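Local coordinates for protein oligoribonuclease (Colwellia psychrerythraea, PDB 6A4D) that probably degrades short RNA fragments to mononucleotides as a 3'-to-5' exonuclease of the ribonuclease H-like clan, at residues N10-D15 / G103-C108; I48-Q53 / T75-D80; I33-S38 / L93-E98. The protein carries 1 engineered substitution. One frame throughout, in Å; residues are numbered along the deposited sequence.

Contact 1: residues N10-D15 / G103-C108; sequences NLIWLD and GKSPMC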
ATOM      1  N   ASN A  10      -1.079 -18.636  -5.525  1.00 38.81           N
ATOM      2  CA  ASN A  10      -0.087 -18.491  -4.467  1.00 35.72           C
ATOM      3  C   ASN A  10       0.230 -16.995  -4.086  1.00 32.21           C
ATOM      4  O   ASN A  10       0.232 -16.110  -4.893  1.00 27.75           O
ATOM      5  CB  ASN A  10       1.166 -19.243  -4.823  1.00 34.04           C
ATOM      6  CG  ASN A  10       0.943 -20.749  -4.932  1.00 41.63           C
ATOM      7  OD1 ASN A  10      -0.028 -21.320  -4.367  1.00 43.56           O
ATOM      8  ND2 ASN A  10       1.845 -21.407  -5.645  1.00 42.88           N
ATOM      9  N   LEU A  11       0.483 -16.773  -2.821  1.00 31.47           N
ATOM     10  CA  LEU A  11       0.816 -15.475  -2.328  1.00 34.76           C
ATOM     11  C   LEU A  11       2.300 -15.364  -1.959  1.00 32.20           C
ATOM     12  O   LEU A  11       2.833 -16.225  -1.263  1.00 30.18           O
ATOM     13  CB  LEU A  11      -0.087 -15.179  -1.138  1.00 29.56           C
ATOM     14  CG  LEU A  11      -1.553 -15.142  -1.491  1.00 33.43           C
ATOM     15  CD1 LEU A  11      -2.318 -15.177  -0.170  1.00 31.66           C
ATOM     16  CD2 LEU A  11      -1.861 -13.909  -2.350  1.00 36.04           C
ATOM     17  N   ILE A  12       2.917 -14.247  -2.351  1.00 35.69           N
ATOM     18  CA  ILE A  12       4.308 -13.852  -1.918  1.00 30.13           C
ATOM     19  C   ILE A  12       4.302 -12.861  -0.754  1.00 28.88           C
ATOM     20  O   ILE A  12       3.841 -11.679  -0.889  1.00 29.51           O
ATOM     21  CB  ILE A  12       5.073 -13.211  -3.076  1.00 34.05           C
ATOM     22  CG1 ILE A  12       5.061 -14.148  -4.305  1.00 36.57           C
ATOM     23  CG2 ILE A  12       6.507 -12.936  -2.631  1.00 34.64           C
ATOM     24  CD1 ILE A  12       5.867 -13.651  -5.508  1.00 41.00           C
ATOM     25  N   TRP A  13       4.774 -13.342   0.393  1.00 24.34           N
ATOM     26  CA  TRP A  13       4.887 -12.570   1.594  1.00 28.37           C
ATOM     27  C   TRP A  13       6.326 -12.115   1.796  1.00 31.12           C
ATOM     28  O   TRP A  13       7.237 -12.894   1.648  1.00 30.19           O
ATOM     29  CB  TRP A  13       4.506 -13.391   2.801  1.00 30.08           C
ATOM     30  CG  TRP A  13       3.108 -13.804   2.737  1.00 30.58           C
ATOM     31  CD1 TRP A  13       2.575 -14.785   1.976  1.00 29.72           C
ATOM     32  CD2 TRP A  13       2.064 -13.235   3.451  1.00 31.70           C
ATOM     33  NE1 TRP A  13       1.238 -14.870   2.185  1.00 31.74           N
ATOM     34  CE2 TRP A  13       0.892 -13.940   3.108  1.00 30.46           C
ATOM     35  CE3 TRP A  13       1.989 -12.217   4.411  1.00 34.06           C
ATOM     36  CZ2 TRP A  13      -0.342 -13.614   3.609  1.00 30.99           C
ATOM     37  CZ3 TRP A  13       0.727 -11.919   4.944  1.00 29.42           C
ATOM     38  CH2 TRP A  13      -0.407 -12.608   4.530  1.00 29.62           C
ATOM     39  N   LEU A  14       6.536 -10.862   2.160  1.00 32.26           N
ATOM     40  CA  LEU A  14       7.871 -10.464   2.523  1.00 35.06           C
ATOM     41  C   LEU A  14       7.970  -9.447   3.605  1.00 38.05           C
ATOM     42  O   LEU A  14       7.009  -8.757   3.974  1.00 36.47           O
ATOM     43  CB  LEU A  14       8.625 -10.032   1.294  1.00 40.82           C
ATOM     44  CG  LEU A  14       8.077  -8.946   0.414  1.00 42.26           C
ATOM     45  CD1 LEU A  14       8.477  -7.621   0.986  1.00 45.39           C
ATOM     46  CD2 LEU A  14       8.678  -9.071  -0.982  1.00 45.07           C
ATOM     47  N   ASP A  15       9.165  -9.348   4.144  1.00 38.53           N
ATOM     48  CA  ASP A  15       9.436  -8.309   5.101  1.00 36.92           C
ATOM     49  C   ASP A  15      10.857  -7.861   4.891  1.00 36.34           C
ATOM     50  O   ASP A  15      11.694  -8.660   4.508  1.00 36.55           O
ATOM     51  CB  ASP A  15       9.196  -8.809   6.520  1.00 44.25           C
ATOM     52  CG  ASP A  15       9.501  -7.743   7.594  1.00 49.17           C
ATOM     53  OD1 ASP A  15       8.893  -6.645   7.520  1.00 46.08           O
ATOM     54  OD2 ASP A  15      10.357  -8.022   8.484  1.00 56.89           O
ATOM     55  N   GLY A 103       3.301 -11.566 -12.376  1.00 46.96           N
ATOM     56  CA  GLY A 103       2.117 -10.731 -12.449  1.00 39.75           C
ATOM     57  C   GLY A 103       0.897 -11.186 -11.676  1.00 37.78           C
ATOM     58  O   GLY A 103      -0.136 -10.571 -11.817  1.00 39.18           O
ATOM     59  N   LYS A 104       1.001 -12.255 -10.896  1.00 36.47           N
ATOM     60  CA  LYS A 104      -0.150 -12.851 -10.206  1.00 44.44           C
ATOM     61  C   LYS A 104      -0.306 -12.467  -8.737  1.00 39.79           C
ATOM     62  O   LYS A 104      -1.351 -12.061  -8.326  1.00 39.14           O
ATOM     63  CB  LYS A 104      -0.037 -14.365 -10.221  1.00 51.94           C
ATOM     64  CG  LYS A 104       0.155 -14.948 -11.602  1.00 58.69           C
ATOM     65  CD  LYS A 104      -0.922 -14.560 -12.591  1.00 59.08           C
ATOM     66  CE  LYS A 104      -2.233 -15.222 -12.276  1.00 64.08           C
ATOM     67  NZ  LYS A 104      -3.108 -15.113 -13.477  1.00 69.05           N
ATOM     68  N   SER A 105       0.762 -12.603  -7.966  1.00 36.40           N
ATOM     69  CA  SER A 105       0.699 -12.353  -6.555  1.00 35.10           C
ATOM     70  C   SER A 105       0.843 -10.850  -6.257  1.00 32.79           C
ATOM     71  O   SER A 105       1.804 -10.227  -6.718  1.00 32.87           O
ATOM     72  CB  SER A 105       1.804 -13.115  -5.852  1.00 33.63           C
ATOM     73  OG  SER A 105       1.660 -12.998  -4.447  1.00 33.95           O
ATOM     74  N   PRO A 106      -0.101 -10.281  -5.501  1.00 30.16           N
ATOM     75  CA  PRO A 106       0.268  -9.034  -4.851  1.00 30.85           C
ATOM     76  C   PRO A 106       1.431  -9.263  -3.870  1.00 29.61           C
ATOM     77  O   PRO A 106       1.780 -10.367  -3.590  1.00 31.55           O
ATOM     78  CB  PRO A 106      -0.987  -8.622  -4.096  1.00 33.03           C
ATOM     79  CG  PRO A 106      -1.652  -9.942  -3.743  1.00 36.32           C
ATOM     80  CD  PRO A 106      -1.335 -10.862  -4.924  1.00 34.27           C
ATOM     81  N   MET A 107       2.069  -8.180  -3.472  1.00 27.74           N
ATOM     82  CA  MET A 107       3.005  -8.158  -2.386  1.00 26.98           C
ATOM     83  C   MET A 107       2.247  -8.127  -1.076  1.00 23.40           C
ATOM     84  O   MET A 107       1.443  -7.247  -0.892  1.00 23.94           O
ATOM     85  CB  MET A 107       3.876  -6.925  -2.566  1.00 27.65           C
ATOM     86  CG  MET A 107       5.182  -7.044  -1.866  1.00 32.73           C
ATOM     87  SD  MET A 107       6.197  -5.565  -2.015  1.00 34.22           S
ATOM     88  CE  MET A 107       6.772  -5.697  -3.717  1.00 39.23           C
ATOM     89  N   CYS A 108       2.552  -9.045  -0.159  1.00 24.97           N
ATOM     90  CA  CYS A 108       1.774  -9.339   1.051  1.00 26.33           C
ATOM     91  C   CYS A 108       2.503  -9.096   2.336  1.00 22.95           C
ATOM     92  O   CYS A 108       3.692  -9.316   2.443  1.00 29.27           O
ATOM     93  CB  CYS A 108       1.264 -10.804   1.104  1.00 27.93           C
ATOM     94  SG  CYS A 108       0.384 -11.355  -0.364  1.00 30.97           S
TER
HETATM   95  O   HOH W   1       4.843 -10.087   5.068  1.00 43.13           O
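Trp13 holds CG beside its backbone N and turns the indole across that bond (chi2 76°), while Cys108 holds SG anti to its carbonyl carbon (chi1 -52°); backbone pairing puts Cys108 CB over the ring, and the cysteine torsion swings only SG over the five-membered part. The two residues form a parallel beta bridge, CA to CA 4.5 Å, in the central sheet of the ribonuclease H-like exonuclease fold, where strands 11-18 and 107-109 are neighbours. Cys108 CB lies 3.6 Å from the centroid of the Trp13 six-membered ring, a CH-pi contact over the face, while Cys108 SG stands 4.4 Å from the centroid of the five-membered ring, a sulfur-aromatic contact. Thr36 of the next strand binds the indole NE1, limiting the ring's freedom to turn, and Ile167 and Ile171 of helix 163-180 pack on it.

Backbone bonds bracket Trp13: Cys108 N donates to Ile12 O, bent, and Leu14 N reaches Cys108 O more directly. Leu14 and Met107 meet obliquely on the other face of the sheet. Nearer both N-terminal ends, Ser105 OG takes the place of a backbone acceptor. It receives Ile12 N at 2.7 Å and 160° and donates a hydrogen bond to Pro106 O, so the buried hydroxyl is gripped twice. Leu11 CD2 touches Pro106 CD at 4.0 Å, and Arg146 of the second subunit packs on both residues. A water, probably shared among more acceptors than it can serve, bridges the strands: its oxygen lies 2.8 Å from Leu14 O, within bonding reach of Cys108 O, and at the Trp13 ring edge, in plane.

Contact 2: residues I48-Q53 / T75-D80; sequences IFAISQ and TQRCRD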
ATOM      1  N   ILE A  48      17.069 -16.177   3.610  1.00 50.00           N
ATOM      2  CA  ILE A  48      17.136 -14.914   4.339  1.00 56.89           C
ATOM      3  C   ILE A  48      18.479 -14.203   4.032  1.00 57.57           C
ATOM      4  O   ILE A  48      19.514 -14.847   4.086  1.00 63.05           O
ATOM      5  CB  ILE A  48      17.073 -15.153   5.856  1.00 57.55           C
ATOM      6  CG1 ILE A  48      15.869 -16.034   6.232  1.00 63.51           C
ATOM      7  CG2 ILE A  48      16.991 -13.833   6.605  1.00 58.37           C
ATOM      8  CD1 ILE A  48      15.947 -16.592   7.645  1.00 65.42           C
ATOM      9  N   PHE A  49      18.477 -12.907   3.694  1.00 53.15           N
ATOM     10  CA  PHE A  49      19.753 -12.169   3.497  1.00 53.02           C
ATOM     11  C   PHE A  49      19.889 -10.955   4.370  1.00 48.94           C
ATOM     12  O   PHE A  49      19.049 -10.045   4.294  1.00 46.37           O
ATOM     13  CB  PHE A  49      19.919 -11.675   2.079  1.00 48.68           C
ATOM     14  CG  PHE A  49      19.901 -12.748   1.070  1.00 51.94           C
ATOM     15  CD1 PHE A  49      21.032 -13.489   0.825  1.00 49.86           C
ATOM     16  CD2 PHE A  49      18.730 -13.045   0.381  1.00 51.25           C
ATOM     17  CE1 PHE A  49      21.015 -14.489  -0.124  1.00 49.35           C
ATOM     18  CE2 PHE A  49      18.708 -14.032  -0.566  1.00 49.98           C
ATOM     19  CZ  PHE A  49      19.850 -14.760  -0.821  1.00 53.02           C
ATOM     20  N   ALA A  50      20.948 -10.908   5.174  1.00 43.17           N
ATOM     21  CA  ALA A  50      21.412  -9.605   5.671  1.00 47.99           C
ATOM     22  C   ALA A  50      22.325  -9.052   4.574  1.00 48.54           C
ATOM     23  O   ALA A  50      23.251  -9.755   4.085  1.00 43.40           O
ATOM     24  CB  ALA A  50      22.121  -9.699   7.008  1.00 49.35           C
ATOM     25  N   ILE A  51      22.012  -7.825   4.165  1.00 46.44           N
ATOM     26  CA  ILE A  51      22.716  -7.156   3.072  1.00 44.87           C
ATOM     27  C   ILE A  51      23.945  -6.458   3.631  1.00 46.68           C
ATOM     28  O   ILE A  51      23.859  -5.673   4.590  1.00 43.69           O
ATOM     29  CB  ILE A  51      21.913  -6.037   2.380  1.00 42.73           C
ATOM     30  CG1 ILE A  51      20.487  -6.482   1.979  1.00 38.67           C
ATOM     31  CG2 ILE A  51      22.703  -5.525   1.158  1.00 42.17           C
ATOM     32  CD1 ILE A  51      20.454  -7.746   1.148  1.00 40.96           C
ATOM     33  N   SER A  52      25.073  -6.710   2.979  1.00 46.90           N
ATOM     34  CA  SER A  52      26.330  -6.075   3.340  1.00 48.02           C
ATOM     35  C   SER A  52      26.213  -4.569   3.223  1.00 44.03           C
ATOM     36  O   SER A  52      25.693  -4.032   2.240  1.00 42.69           O
ATOM     37  CB  SER A  52      27.472  -6.569   2.433  1.00 53.07           C
ATOM     38  OG  SER A  52      28.649  -5.839   2.696  1.00 58.13           O
ATOM     39  N   GLN A  53      26.649  -3.906   4.272  1.00 42.27           N
ATOM     40  CA  GLN A  53      26.783  -2.495   4.299  1.00 46.37           C
ATOM     41  C   GLN A  53      28.085  -2.217   5.044  1.00 46.65           C
ATOM     42  O   GLN A  53      28.499  -2.965   5.952  1.00 47.68           O
ATOM     43  CB  GLN A  53      25.582  -1.875   5.023  1.00 52.57           C
ATOM     44  CG  GLN A  53      24.216  -2.195   4.391  1.00 50.84           C
ATOM     45  CD  GLN A  53      23.971  -1.460   3.089  1.00 51.61           C
ATOM     46  OE1 GLN A  53      24.788  -0.686   2.666  1.00 53.49           O
ATOM     47  NE2 GLN A  53      22.819  -1.668   2.470  1.00 55.07           N
ATOM     48  N   THR A  75      22.517  -5.535  12.669  1.00 58.65           N
ATOM     49  CA  THR A  75      23.725  -4.741  12.511  1.00 57.79           C
ATOM     50  C   THR A  75      24.986  -5.569  12.413  1.00 61.58           C
ATOM     51  O   THR A  75      25.833  -5.299  11.551  1.00 58.57           O
ATOM     52  CB  THR A  75      23.925  -3.747  13.639  1.00 54.66           C
ATOM     53  OG1 THR A  75      22.755  -2.947  13.767  1.00 52.50           O
ATOM     54  CG2 THR A  75      25.112  -2.827  13.323  1.00 57.15           C
ATOM     55  N   GLN A  76      25.089  -6.587  13.259  1.00 61.01           N
ATOM     56  CA  GLN A  76      26.267  -7.433  13.275  1.00 67.27           C
ATOM     57  C   GLN A  76      26.283  -8.343  12.064  1.00 66.98           C
ATOM     58  O   GLN A  76      27.330  -8.474  11.398  1.00 59.01           O
ATOM     59  CB  GLN A  76      26.354  -8.259  14.581  1.00 74.16           C
ATOM     60  CG  GLN A  76      27.490  -9.299  14.646  1.00 73.85           C
ATOM     61  CD  GLN A  76      28.885  -8.750  14.293  1.00 72.75           C
ATOM     62  OE1 GLN A  76      29.200  -7.574  14.500  1.00 66.66           O
ATOM     63  NE2 GLN A  76      29.726  -9.621  13.759  1.00 80.94           N
ATOM     64  N   ARG A  77      25.140  -8.988  11.788  1.00 66.74           N
ATOM     65  CA  ARG A  77      25.031  -9.813  10.571  1.00 62.69           C
ATOM     66  C   ARG A  77      25.320  -9.026   9.283  1.00 51.38           C
ATOM     67  O   ARG A  77      25.786  -9.599   8.321  1.00 55.04           O
ATOM     68  CB  ARG A  77      23.673 -10.500  10.473  1.00 57.33           C
ATOM     69  CG  ARG A  77      23.589 -11.755  11.317  1.00 54.21           C
ATOM     70  CD  ARG A  77      22.133 -11.994  11.699  1.00 53.30           C
ATOM     71  NE  ARG A  77      21.439 -12.325  10.477  1.00 56.89           N
ATOM     72  CZ  ARG A  77      20.254 -11.878  10.079  1.00 55.06           C
ATOM     73  NH1 ARG A  77      19.543 -11.058  10.841  1.00 58.46           N
ATOM     74  NH2 ARG A  77      19.781 -12.273   8.885  1.00 51.12           N
ATOM     75  N   CYS A  78      25.039  -7.731   9.291  1.00 46.95           N
ATOM     76  CA  CYS A  78      25.270  -6.877   8.145  1.00 51.55           C
ATOM     77  C   CYS A  78      26.797  -6.619   7.978  1.00 56.92           C
ATOM     78  O   CYS A  78      27.324  -6.744   6.858  1.00 54.50           O
ATOM     79  CB  CYS A  78      24.401  -5.594   8.210  1.00 46.31           C
ATOM     80  SG  CYS A  78      22.614  -5.861   7.830  1.00 46.73           S
ATOM     81  N   ARG A  79      27.492  -6.311   9.080  1.00 63.03           N
ATOM     82  CA  ARG A  79      28.987  -6.282   9.125  1.00 57.06           C
ATOM     83  C   ARG A  79      29.661  -7.592   8.687  1.00 56.89           C
ATOM     84  O   ARG A  79      30.672  -7.552   7.998  1.00 61.66           O
ATOM     85  CB  ARG A  79      29.484  -5.931  10.528  1.00 59.69           C
ATOM     86  CG  ARG A  79      29.189  -4.509  10.993  1.00 57.79           C
ATOM     87  CD  ARG A  79      29.861  -4.255  12.353  1.00 59.88           C
ATOM     88  NE  ARG A  79      29.126  -3.279  13.172  1.00 57.65           N
ATOM     89  CZ  ARG A  79      29.085  -1.952  12.955  1.00 59.17           C
ATOM     90  NH1 ARG A  79      29.740  -1.383  11.935  1.00 62.83           N
ATOM     91  NH2 ARG A  79      28.353  -1.168  13.752  1.00 55.88           N
ATOM     92  N   ASP A  80      29.110  -8.739   9.079  1.00 63.20           N
ATOM     93  CA  ASP A  80      29.645 -10.057   8.649  1.00 66.34           C
ATOM     94  C   ASP A  80      29.383 -10.350   7.181  1.00 63.29           C
ATOM     95  O   ASP A  80      30.134 -11.096   6.542  1.00 58.00           O
ATOM     96  CB  ASP A  80      29.025 -11.231   9.443  1.00 76.51           C
ATOM     97  CG  ASP A  80      29.224 -11.121  10.960  1.00 89.69           C
ATOM     98  OD1 ASP A  80      30.270 -10.594  11.416  1.00 74.09           O
ATOM     99  OD2 ASP A  80      28.308 -11.579  11.694  1.00 99.74           O
TER
HETATM  100  O   HOH W   2      29.388  -5.937   5.093  1.00 44.70           O
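Backbone closeness peaks where Ser52 CA and Cys78 CA stand 5.0 Å apart, the chain beyond strand residues 49-50 running against helix 75-80 without a clear direct hydrogen bond between them. Ala50 carries the middle of the contact. Its CB points at the helix and is met by Arg77 CB at 3.9 Å and by Cys78 SG at 4.0 Å, so one methyl group fits against two successive helical side chains. Arg77 keeps CG beside its backbone N (chi1 -81°) and bends at chi3 (68°), which brings the guanidinium back across the strand. Ala50 CB consequently lies 3.9 Å above the guanidinium plane, offset toward its rim, while Ile48 CG2 approaches NH2 obliquely. The same NH2 makes a salt bridge to Glu30 on strand 28-36, a pairing that would help fix the rotation of the charged group above the methyl.

In the fold, this joins strand 42-50, outermost of the central sheet within this chain, to the short helix 74-80. Cys78 is buried there between the strand end, Leu29 of the adjacent strand and Leu58 of helix 55-59. Its SG approaches Ile51 O to 3.5 Å, and its CB also lies near that carbonyl.

Farther along, polar contact is carried by solvent. A water whose oxygen lies 2.8 Å from Cys78 O also comes unusually close to Ser52 OG, and so probably links helix backbone to loop side chain. Ser81, just after the segment, binds Ala50 O through its hydroxyl, and Gln53 NE2 is held by Ile28 O.

Contact 3: residues I33-S38 / L93-E98; sequences IIITDS and LAFVQE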
ATOM      1  N   ILE A  33      11.474 -13.832   2.572  1.00 35.19           N
ATOM      2  CA  ILE A  33      10.300 -14.106   1.724  1.00 37.80           C
ATOM      3  C   ILE A  33       9.664 -15.438   2.162  1.00 37.61           C
ATOM      4  O   ILE A  33      10.364 -16.424   2.383  1.00 33.99           O
ATOM      5  CB  ILE A  33      10.644 -14.209   0.208  1.00 38.12           C
ATOM      6  CG1 ILE A  33      11.402 -12.985  -0.317  1.00 36.35           C
ATOM      7  CG2 ILE A  33       9.391 -14.483  -0.660  1.00 40.04           C
ATOM      8  CD1 ILE A  33      12.200 -13.315  -1.569  1.00 36.01           C
ATOM      9  N   ILE A  34       8.339 -15.472   2.267  1.00 42.27           N
ATOM     10  CA  ILE A  34       7.600 -16.731   2.454  1.00 39.96           C
ATOM     11  C   ILE A  34       6.529 -16.810   1.382  1.00 41.76           C
ATOM     12  O   ILE A  34       5.880 -15.833   1.047  1.00 41.20           O
ATOM     13  CB  ILE A  34       7.025 -16.808   3.873  1.00 42.55           C
ATOM     14  CG1 ILE A  34       8.188 -17.005   4.831  1.00 40.41           C
ATOM     15  CG2 ILE A  34       5.977 -17.918   3.993  1.00 46.78           C
ATOM     16  CD1 ILE A  34       7.839 -17.251   6.273  1.00 45.40           C
ATOM     17  N   ILE A  35       6.370 -17.990   0.824  1.00 43.70           N
ATOM     18  CA  ILE A  35       5.309 -18.292  -0.104  1.00 39.12           C
ATOM     19  C   ILE A  35       4.246 -19.100   0.627  1.00 36.67           C
ATOM     20  O   ILE A  35       4.587 -20.053   1.311  1.00 33.54           O
ATOM     21  CB  ILE A  35       5.852 -19.162  -1.236  1.00 41.27           C
ATOM     22  CG1 ILE A  35       7.075 -18.479  -1.887  1.00 41.67           C
ATOM     23  CG2 ILE A  35       4.763 -19.446  -2.258  1.00 41.74           C
ATOM     24  CD1 ILE A  35       6.713 -17.369  -2.854  1.00 37.46           C
ATOM     25  N   THR A  36       2.978 -18.720   0.488  1.00 33.69           N
ATOM     26  CA  THR A  36       1.831 -19.490   1.039  1.00 32.19           C
ATOM     27  C   THR A  36       0.925 -19.787  -0.095  1.00 32.25           C
ATOM     28  O   THR A  36       1.027 -19.159  -1.132  1.00 33.24           O
ATOM     29  CB  THR A  36       0.959 -18.727   2.032  1.00 33.24           C
ATOM     30  OG1 THR A  36       0.322 -17.649   1.367  1.00 30.61           O
ATOM     31  CG2 THR A  36       1.709 -18.196   3.169  1.00 33.33           C
ATOM     32  N   ASP A  37       0.014 -20.741   0.076  1.00 32.08           N
ATOM     33  CA  ASP A  37      -1.058 -20.894  -0.917  1.00 38.64           C
ATOM     34  C   ASP A  37      -2.133 -19.844  -0.618  1.00 37.22           C
ATOM     35  O   ASP A  37      -2.055 -19.070   0.374  1.00 34.16           O
ATOM     36  CB  ASP A  37      -1.664 -22.323  -0.905  1.00 47.17           C
ATOM     37  CG  ASP A  37      -2.281 -22.722   0.445  1.00 54.23           C
ATOM     38  OD1 ASP A  37      -2.597 -21.813   1.286  1.00 53.42           O
ATOM     39  OD2 ASP A  37      -2.448 -23.955   0.671  1.00 55.73           O
ATOM     40  N   SER A  38      -3.176 -19.849  -1.422  1.00 39.24           N
ATOM     41  CA  SER A  38      -4.243 -18.868  -1.233  1.00 42.10           C
ATOM     42  C   SER A  38      -5.001 -19.069   0.087  1.00 42.55           C
ATOM     43  O   SER A  38      -5.704 -18.160   0.526  1.00 41.95           O
ATOM     44  CB  SER A  38      -5.193 -18.887  -2.411  1.00 41.04           C
ATOM     45  OG  SER A  38      -5.886 -20.098  -2.401  1.00 39.91           O
ATOM     46  N   LEU A  93      14.446 -13.255  -6.796  1.00 36.27           N
ATOM     47  CA  LEU A  93      13.678 -13.363  -8.019  1.00 42.69           C
ATOM     48  C   LEU A  93      13.554 -14.806  -8.476  1.00 46.25           C
ATOM     49  O   LEU A  93      12.460 -15.272  -8.764  1.00 44.71           O
ATOM     50  CB  LEU A  93      14.281 -12.537  -9.133  1.00 42.49           C
ATOM     51  CG  LEU A  93      13.467 -12.519 -10.423  1.00 43.70           C
ATOM     52  CD1 LEU A  93      11.977 -12.216 -10.196  1.00 43.21           C
ATOM     53  CD2 LEU A  93      14.079 -11.547 -11.435  1.00 42.98           C
ATOM     54  N   ALA A  94      14.677 -15.519  -8.492  1.00 50.47           N
ATOM     55  CA  ALA A  94      14.692 -16.949  -8.868  1.00 45.14           C
ATOM     56  C   ALA A  94      13.796 -17.768  -7.960  1.00 44.84           C
ATOM     57  O   ALA A  94      13.079 -18.626  -8.432  1.00 49.61           O
ATOM     58  CB  ALA A  94      16.102 -17.497  -8.812  1.00 42.02           C
ATOM     59  N   PHE A  95      13.841 -17.503  -6.664  1.00 41.51           N
ATOM     60  CA  PHE A  95      12.958 -18.161  -5.711  1.00 41.39           C
ATOM     61  C   PHE A  95      11.466 -17.958  -5.971  1.00 48.26           C
ATOM     62  O   PHE A  95      10.714 -18.928  -5.998  1.00 42.78           O
ATOM     63  CB  PHE A  95      13.270 -17.708  -4.312  1.00 42.95           C
ATOM     64  CG  PHE A  95      12.373 -18.281  -3.277  1.00 44.89           C
ATOM     65  CD1 PHE A  95      12.471 -19.625  -2.926  1.00 47.02           C
ATOM     66  CD2 PHE A  95      11.429 -17.479  -2.617  1.00 48.45           C
ATOM     67  CE1 PHE A  95      11.664 -20.166  -1.940  1.00 46.11           C
ATOM     68  CE2 PHE A  95      10.596 -18.014  -1.627  1.00 48.23           C
ATOM     69  CZ  PHE A  95      10.725 -19.351  -1.276  1.00 50.90           C
ATOM     70  N   VAL A  96      11.034 -16.711  -6.189  1.00 40.89           N
ATOM     71  CA  VAL A  96       9.623 -16.494  -6.373  1.00 40.62           C
ATOM     72  C   VAL A  96       9.191 -17.008  -7.735  1.00 42.33           C
ATOM     73  O   VAL A  96       8.027 -17.353  -7.898  1.00 42.22           O
ATOM     74  CB  VAL A  96       9.176 -15.023  -6.178  1.00 39.77           C
ATOM     75  CG1 VAL A  96       9.317 -14.661  -4.711  1.00 39.81           C
ATOM     76  CG2 VAL A  96       9.946 -14.053  -7.094  1.00 40.60           C
ATOM     77  N   GLN A  97      10.098 -17.020  -8.718  1.00 43.01           N
ATOM     78  CA  GLN A  97       9.732 -17.491 -10.059  1.00 41.09           C
ATOM     79  C   GLN A  97       9.438 -18.987 -10.069  1.00 40.25           C
ATOM     80  O   GLN A  97       8.687 -19.458 -10.905  1.00 45.23           O
ATOM     81  CB  GLN A  97      10.831 -17.223 -11.070  1.00 36.49           C
ATOM     82  CG  GLN A  97      10.758 -15.885 -11.675  1.00 32.78           C
ATOM     83  CD  GLN A  97      12.043 -15.528 -12.300  1.00 34.63           C
ATOM     84  OE1 GLN A  97      13.053 -16.140 -12.006  1.00 34.11           O
ATOM     85  NE2 GLN A  97      12.019 -14.559 -13.182  1.00 35.55           N
ATOM     86  N   GLU A  98      10.103 -19.685  -9.174  1.00 43.05           N
ATOM     87  CA  GLU A  98       9.863 -21.074  -8.916  1.00 49.70           C
ATOM     88  C   GLU A  98       8.469 -21.335  -8.375  1.00 50.51           C
ATOM     89  O   GLU A  98       7.898 -22.340  -8.701  1.00 53.47           O
ATOM     90  CB  GLU A  98      10.896 -21.611  -7.918  1.00 50.41           C
ATOM     91  CG  GLU A  98      10.726 -23.088  -7.543  1.00 63.55           C
ATOM     92  CD  GLU A  98      12.047 -23.754  -7.106  1.00 73.27           C
ATOM     93  OE1 GLU A  98      12.163 -24.205  -5.939  1.00 77.99           O
ATOM     94  OE2 GLU A  98      12.991 -23.827  -7.929  1.00 82.37           O
TER
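Apolar packing accounts for every touch between the side chains of Ile33 and Ile35 on the strand and Phe95 and Val96 on the helix. Two kinds of contact can be separated, aromatic and purely aliphatic.

The aromatic one centres on Phe95. CG is anti to the backbone N (chi1 177°), a torsion that carries the ring out toward the strand and presents its CE2 corner to both isoleucines, which reach it from directions roughly at right angles. Ile33 CG2 sits at the ring edge, close to the ring plane, 3.9 Å from Phe95 CE2. Ile35 comes closer but obliquely, with CG1 at 3.6 Å from Phe95 CE2 and next to CZ. Each isoleucine side chain lies alongside the phenylalanine, pointing the other way.

Aliphatic contacts belong to Val96, whose CG1 is the shared partner of both strand residues: Ile33 CG2 lies 4.1 Å from Val96 CG1, and Ile35 CD1 lies 4.2 Å from the same atom. In each case the side chains cross at about a right angle. An alanine in place of Ile35 lacks CG1 and CD1, and the loss would probably open a gap beside Phe95 CE2 and CZ, leave Val96 CG1 without one of its partners and free the phenyl ring to turn more.

Direct hydrogen bonds between the segments are absent, so alignment has to be judged from the axes: strand 33-36 and helix 93-98 run parallel within 3°, their closest approach being 9.9 Å. This places helix 85-99 along one face of the mixed exonuclease sheet. Ile12 of strand 11-18 touches Ile33, Ile35 and Val96, extending the same hydrophobic layer, and Trp99 meets the Phe95 ring one helical turn on. From the same strand Ile34 points away from this helix, packing on Leu164 and Ile167 of helix 163-180, which covers the other face.

From the N terminus, strand 11-18 comes first, followed by strands 28-36 and 42-50, and these supply the opening segments of contacts 1, 3 and 2 in turn. The closing segments come in reverse order: helix 74-80 closes contact 2, helix 85-99 closes contact 3, and residues 103-108 close contact 1. The three loops therefore lie one within another and none cross. Contacts 1 and 3 touch through neighbouring strands, where Trp13 N probably bonds to Ile34 O at 2.8 Å. Contact 2 lies about 24 Å from contact 1, centre to centre, on the opposite side of the chain's centre. Contact 1 pairs two strands of the sheet, contact 3 sets helix 85-99 on its face, and contact 2 joins helix 74-80 to its outermost strand 42-50.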